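Local coordinates for protein voltage-sensor containing phosphatase (Ciona intestinalis, PDB 3V0F) that probably dephosphorylates membrane phosphoinositides under the control of a voltage sensor, through a PTEN-like phosphatase region coupled to a C2 domain, at residues G167-G172 and H315-W320; T99-L104 and G194-M199. The protein carries 1 engineered substitution. All coordinates share one frame; numbering follows the deposited sequence.

Contact 1: G167-G172 and H315-W320; sequences GDVFQG and HKKKTW
Asp168 and Lys316 form the charged part of this contact, a salt bridge of 2.8 Å between OD1 and NZ. The ammonium group meets OD1 from above the carboxylate, 44° out of its plane. Two bends in the lysine chain, the second at chi3 (-68°), carry NZ back to the aspartate and place CD above one face of the His315 ring, toward its rim. The same OD1 also accepts from two waters, so three donors hold this buried oxygen; one of those waters also joins Val169 N to His315 O. The imidazole has its own partner in Glu174 O.

Among the backbones, Lys317 N donates to Gly167 O at 3.1 Å with a nearly straight bond (162°), and a water continues from that carbonyl to Lys318 N. Within 315-320, Lys316 O accepts from both Thr319 N and Thr319 OG1, which holds the short 3-10 turn together.

The apolar part is Val169 CG2 at the edge of the Trp320 ring, 3.6 Å from CZ2. The extended aliphatic chain of Lys317 runs past the Asp168 carbonyl, its CE 3.7 Å from O.

Asp168 also touches Lys130, in the P-loop of the phosphatase, whose usual cysteine is a serine in this chain. The arrangement is a phosphatase-C2 interface as in PTEN, in which 167-172 probably corresponds to part of the TI loop beside the active-site pocket.

Contact 2: T99-L104 and G194-M199; sequences TLVDLL and GQLPPM
Leu104 and Leu196 meet through their CD2 methyls, 3.8 Å apart, at the tight centre of a contact carried mainly by apolar side chains, between the start of helix 100-116 and an irregular segment. Leu104 CD2 also rests on the backbone of that segment, 3.6 Å from Gly194 O and 3.7 Å from Leu196 N, one methyl against two successive peptide groups. The same Leu196 CD2 also comes within 3.8 Å of Leu100 CB, one helical turn before Leu104. With CG opposite the carbonyl carbon (chi1 -64°), Leu196 reaches toward the helix; chi2 near 180° extends CD1 toward Val101, while CD2 turns to both leucines.

The solvent side is looser. At one end the Val101 and Leu196 side chains are set at a slant, Val101 CG2 and Leu196 CD1 4.0 Å apart; at the other, the bent side chain of Gln195 brings OE1 only to 4.1 Å from Leu104 CD2.

Thr99 OG1 caps the helix, accepting from Asp102 N. Deeper in, Leu100 packs on Tyr181, Tyr184 and Ile188, and its N bonds to Asp269. Leu103 packs on helices 131-143 and 176-191; the contact thus sits beside helix 176-191, with strand 269-276 of the C2 region next to Leu100.

In the fold
From the N terminus, the chain reaches 99-104 first, at the start of helix 100-116, and then passes through strand 121-125 and helices 131-143 and 150-161 to 167-172. Helix 176-191 follows and leads to 194-199, where contact 2 closes a largely helical loop of 89 residues. The C2 strands from 202-210 to 303-307 come next, before 315-320 returns to 167-172 and contact 1 closes a loop of 142 residues. The two loops cross and share helix 176-191. The contact centres lie about 28 Å apart, on opposite sides of the chain's centre: contact 1 joins the phosphatase to a C2 loop, while contact 2 fastens the connection between the two regions to a phosphatase helix.

Contact 1: G167-G172 and H315-W320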
loop_
_atom_site.group_PDB
_atom_site.type_symbol
_atom_site.label_atom_id
_atom_site.label_comp_id
_atom_site.label_asym_id
_atom_site.label_seq_id
_atom_site.Cartn_x
_atom_site.Cartn_y
_atom_site.Cartn_z
ATOM N N GLY A 167 -17.034 -1.584 4.678
ATOM C CA GLY A 167 -16.769 -0.799 3.467
ATOM C C GLY A 167 -15.665 -1.353 2.579
ATOM O O GLY A 167 -15.377 -0.782 1.530
ATOM N N ASP A 168 -15.042 -2.455 3.003
ATOM C CA ASP A 168 -13.981 -3.127 2.253
ATOM C C ASP A 168 -14.431 -4.460 1.693
ATOM O O ASP A 168 -15.230 -5.165 2.301
ATOM C CB ASP A 168 -12.774 -3.365 3.150
ATOM C CG ASP A 168 -11.860 -2.186 3.218
ATOM O OD1 ASP A 168 -11.667 -1.517 2.166
ATOM O OD2 ASP A 168 -11.300 -1.959 4.319
ATOM N N VAL A 169 -13.883 -4.809 0.537
ATOM C CA VAL A 169 -14.073 -6.135 -0.029
ATOM C C VAL A 169 -13.313 -7.155 0.827
ATOM O O VAL A 169 -13.880 -8.179 1.223
ATOM C CB VAL A 169 -13.612 -6.196 -1.512
ATOM C CG1 VAL A 169 -13.797 -7.598 -2.069
ATOM C CG2 VAL A 169 -14.354 -5.168 -2.371
ATOM N N PHE A 170 -12.034 -6.884 1.083
ATOM C CA PHE A 170 -11.168 -7.762 1.879
ATOM C C PHE A 170 -10.622 -7.027 3.084
ATOM O O PHE A 170 -10.379 -5.822 3.015
ATOM C CB PHE A 170 -10.007 -8.314 1.030
ATOM C CG PHE A 170 -10.463 -9.063 -0.185
ATOM C CD1 PHE A 170 -10.235 -8.561 -1.455
ATOM C CD2 PHE A 170 -11.142 -10.259 -0.049
ATOM C CE1 PHE A 170 -10.657 -9.263 -2.578
ATOM C CE2 PHE A 170 -11.576 -10.960 -1.157
ATOM C CZ PHE A 170 -11.335 -10.461 -2.423
ATOM N N GLN A 171 -10.439 -7.756 4.187
ATOM C CA GLN A 171 -9.906 -7.186 5.444
ATOM C C GLN A 171 -8.396 -7.235 5.503
ATOM O O GLN A 171 -7.782 -8.204 5.058
ATOM C CB GLN A 171 -10.468 -7.961 6.641
ATOM C CG GLN A 171 -11.998 -7.971 6.715
ATOM C CD GLN A 171 -12.612 -6.574 6.697
ATOM O OE1 GLN A 171 -12.249 -5.709 7.496
ATOM N NE2 GLN A 171 -13.572 -6.363 5.801
ATOM N N GLY A 172 -7.809 -6.200 6.092
ATOM C CA GLY A 172 -6.404 -6.246 6.459
ATOM C C GLY A 172 -5.637 -4.970 6.177
ATOM O O GLY A 172 -4.916 -4.479 7.047
ATOM N N HIS A 315 -11.900 0.439 -5.138
ATOM C CA HIS A 315 -11.990 -0.760 -4.320
ATOM C C HIS A 315 -12.856 -0.547 -3.083
ATOM O O HIS A 315 -13.269 -1.507 -2.438
ATOM C CB HIS A 315 -10.584 -1.250 -3.955
ATOM C CG HIS A 315 -9.921 -0.464 -2.867
ATOM N ND1 HIS A 315 -9.491 0.841 -3.025
ATOM C CD2 HIS A 315 -9.591 -0.823 -1.604
ATOM C CE1 HIS A 315 -8.935 1.246 -1.892
ATOM N NE2 HIS A 315 -8.997 0.259 -1.013
ATOM N N LYS A 316 -13.128 0.713 -2.738
ATOM C CA LYS A 316 -13.980 1.036 -1.588
ATOM C C LYS A 316 -15.429 1.012 -2.000
ATOM O O LYS A 316 -15.828 1.688 -2.952
ATOM C CB LYS A 316 -13.645 2.424 -1.025
ATOM C CG LYS A 316 -12.204 2.648 -0.542
ATOM C CD LYS A 316 -11.732 1.708 0.563
ATOM C CE LYS A 316 -12.455 1.948 1.885
ATOM N NZ LYS A 316 -11.806 1.159 2.983
ATOM N N LYS A 317 -16.225 0.273 -1.238
ATOM C CA LYS A 317 -17.655 0.137 -1.519
ATOM C C LYS A 317 -18.398 1.468 -1.568
ATOM O O LYS A 317 -19.412 1.558 -2.254
ATOM C CB LYS A 317 -18.322 -0.835 -0.542
ATOM C CG LYS A 317 -17.780 -2.256 -0.648
ATOM C CD LYS A 317 -18.695 -3.268 0.050
ATOM C CE LYS A 317 -18.108 -4.673 0.024
ATOM N NZ LYS A 317 -19.082 -5.695 0.533
ATOM N N LYS A 318 -17.913 2.478 -0.837
ATOM C CA LYS A 318 -18.561 3.806 -0.808
ATOM C C LYS A 318 -18.529 4.480 -2.187
ATOM O O LYS A 318 -19.227 5.483 -2.374
ATOM C CB LYS A 318 -17.930 4.727 0.258
ATOM C CG LYS A 318 -16.499 5.174 -0.063
ATOM C CD LYS A 318 -15.880 6.041 1.030
ATOM C CE LYS A 318 -14.499 6.513 0.604
ATOM N NZ LYS A 318 -13.896 7.394 1.646
ATOM N N THR A 319 -17.775 3.914 -3.146
ATOM C CA THR A 319 -17.661 4.479 -4.506
ATOM C C THR A 319 -18.442 3.748 -5.602
ATOM O O THR A 319 -18.374 4.107 -6.790
ATOM C CB THR A 319 -16.202 4.516 -5.000
ATOM O OG1 THR A 319 -15.769 3.189 -5.364
ATOM C CG2 THR A 319 -15.266 5.120 -3.960
ATOM N N TRP A 320 -19.195 2.732 -5.216
ATOM C CA TRP A 320 -19.710 1.779 -6.183
ATOM C C TRP A 320 -20.915 2.265 -7.015
ATOM O O TRP A 320 -21.334 1.578 -7.947
ATOM C CB TRP A 320 -19.984 0.453 -5.471
ATOM C CG TRP A 320 -18.711 -0.309 -5.204
ATOM C CD1 TRP A 320 -17.416 0.136 -5.387
ATOM C CD2 TRP A 320 -18.613 -1.639 -4.706
ATOM N NE1 TRP A 320 -16.518 -0.856 -5.049
ATOM C CE2 TRP A 320 -17.224 -1.953 -4.619
ATOM C CE3 TRP A 320 -19.567 -2.608 -4.328
ATOM C CZ2 TRP A 320 -16.766 -3.204 -4.182
ATOM C CZ3 TRP A 320 -19.115 -3.854 -3.882
ATOM C CH2 TRP A 320 -17.718 -4.134 -3.810
HETATM O O HOH W 1 -16.163 2.080 1.475
HETATM O O HOH W 2 -11.999 -2.799 -0.306
HETATM O O HOH W 3 -8.898 -1.483 1.834
#

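Contact 2: T99-L104 and G194-M199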
loop_
_atom_site.group_PDB
_atom_site.type_symbol
_atom_site.label_atom_id
_atom_site.label_comp_id
_atom_site.label_asym_id
_atom_site.label_seq_id
_atom_site.Cartn_x
_atom_site.Cartn_y
_atom_site.Cartn_z
ATOM N N THR A 99 8.477 -0.206 -2.906
ATOM C CA THR A 99 9.009 -0.886 -4.087
ATOM C C THR A 99 9.367 -2.323 -3.698
ATOM O O THR A 99 9.636 -2.630 -2.531
ATOM C CB THR A 99 10.246 -0.197 -4.666
ATOM O OG1 THR A 99 11.306 -0.287 -3.716
ATOM C CG2 THR A 99 9.951 1.252 -5.020
ATOM N N LEU A 100 9.376 -3.223 -4.674
ATOM C CA LEU A 100 9.770 -4.598 -4.353
ATOM C C LEU A 100 11.227 -4.667 -3.908
ATOM O O LEU A 100 11.555 -5.458 -3.027
ATOM C CB LEU A 100 9.490 -5.573 -5.497
ATOM C CG LEU A 100 7.991 -5.740 -5.796
ATOM C CD1 LEU A 100 7.806 -6.767 -6.897
ATOM C CD2 LEU A 100 7.217 -6.164 -4.562
ATOM N N VAL A 101 12.092 -3.829 -4.466
ATOM C CA VAL A 101 13.460 -3.724 -3.964
ATOM C C VAL A 101 13.469 -3.378 -2.463
ATOM O O VAL A 101 14.138 -4.042 -1.677
ATOM C CB VAL A 101 14.269 -2.701 -4.783
ATOM C CG1 VAL A 101 15.529 -2.213 -4.039
ATOM C CG2 VAL A 101 14.648 -3.283 -6.135
ATOM N N ASP A 102 12.710 -2.361 -2.067
ATOM C CA ASP A 102 12.631 -1.986 -0.661
ATOM C C ASP A 102 11.992 -3.078 0.193
ATOM O O ASP A 102 12.437 -3.319 1.327
ATOM C CB ASP A 102 11.895 -0.666 -0.443
ATOM C CG ASP A 102 12.679 0.538 -0.899
ATOM O OD1 ASP A 102 13.846 0.392 -1.306
ATOM O OD2 ASP A 102 12.102 1.637 -0.862
ATOM N N LEU A 103 10.951 -3.736 -0.332
ATOM C CA LEU A 103 10.325 -4.823 0.407
ATOM C C LEU A 103 11.332 -5.954 0.684
ATOM O O LEU A 103 11.431 -6.455 1.814
ATOM C CB LEU A 103 9.082 -5.333 -0.319
ATOM C CG LEU A 103 8.288 -6.429 0.381
ATOM C CD1 LEU A 103 7.780 -6.004 1.770
ATOM C CD2 LEU A 103 7.143 -6.897 -0.510
ATOM N N LEU A 104 12.082 -6.351 -0.342
ATOM C CA LEU A 104 13.024 -7.450 -0.159
ATOM C C LEU A 104 14.181 -7.043 0.742
ATOM O O LEU A 104 14.685 -7.861 1.501
ATOM C CB LEU A 104 13.503 -7.965 -1.504
ATOM C CG LEU A 104 12.635 -9.052 -2.130
ATOM C CD1 LEU A 104 11.147 -8.767 -2.260
ATOM C CD2 LEU A 104 13.253 -9.526 -3.444
ATOM N N GLY A 194 12.391 -16.326 -3.562
ATOM C CA GLY A 194 12.493 -15.210 -2.646
ATOM C C GLY A 194 13.204 -13.994 -3.203
ATOM O O GLY A 194 13.334 -12.995 -2.497
ATOM N N GLN A 195 13.672 -14.075 -4.450
ATOM C CA GLN A 195 14.346 -12.916 -5.081
ATOM C C GLN A 195 13.535 -12.377 -6.238
ATOM O O GLN A 195 12.596 -13.023 -6.708
ATOM C CB GLN A 195 15.783 -13.278 -5.516
ATOM C CG GLN A 195 16.635 -13.819 -4.393
ATOM C CD GLN A 195 16.724 -12.869 -3.201
ATOM O OE1 GLN A 195 16.725 -11.639 -3.354
ATOM N NE2 GLN A 195 16.826 -13.430 -2.017
ATOM N N LEU A 196 13.904 -11.192 -6.715
ATOM C CA LEU A 196 13.172 -10.604 -7.825
ATOM C C LEU A 196 13.201 -11.485 -9.051
ATOM O O LEU A 196 14.229 -12.134 -9.317
ATOM C CB LEU A 196 13.759 -9.254 -8.203
ATOM C CG LEU A 196 13.664 -8.152 -7.152
ATOM C CD1 LEU A 196 14.272 -6.892 -7.751
ATOM C CD2 LEU A 196 12.218 -7.891 -6.719
ATOM N N PRO A 197 12.094 -11.491 -9.827
ATOM C CA PRO A 197 12.084 -12.178 -11.100
ATOM C C PRO A 197 13.068 -11.518 -12.066
ATOM O O PRO A 197 13.564 -10.403 -11.802
ATOM C CB PRO A 197 10.644 -11.970 -11.595
ATOM C CG PRO A 197 10.183 -10.791 -10.940
ATOM C CD PRO A 197 10.811 -10.812 -9.585
ATOM N N PRO A 198 13.335 -12.176 -13.195
ATOM C CA PRO A 198 14.146 -11.531 -14.228
ATOM C C PRO A 198 13.562 -10.167 -14.607
ATOM O O PRO A 198 12.340 -10.043 -14.730
ATOM C CB PRO A 198 14.035 -12.509 -15.406
ATOM C CG PRO A 198 13.767 -13.838 -14.763
ATOM C CD PRO A 198 12.904 -13.532 -13.585
ATOM N N MET A 199 14.410 -9.146 -14.761
ATOM C CA MET A 199 13.873 -7.811 -15.089
ATOM C C MET A 199 13.224 -7.827 -16.462
ATOM O O MET A 199 13.763 -8.394 -17.420
ATOM C CB MET A 199 14.937 -6.688 -14.977
ATOM C CG MET A 199 14.506 -5.283 -15.504
ATOM S SD MET A 199 13.027 -4.561 -14.747
ATOM C CE MET A 199 13.680 -4.024 -13.161
#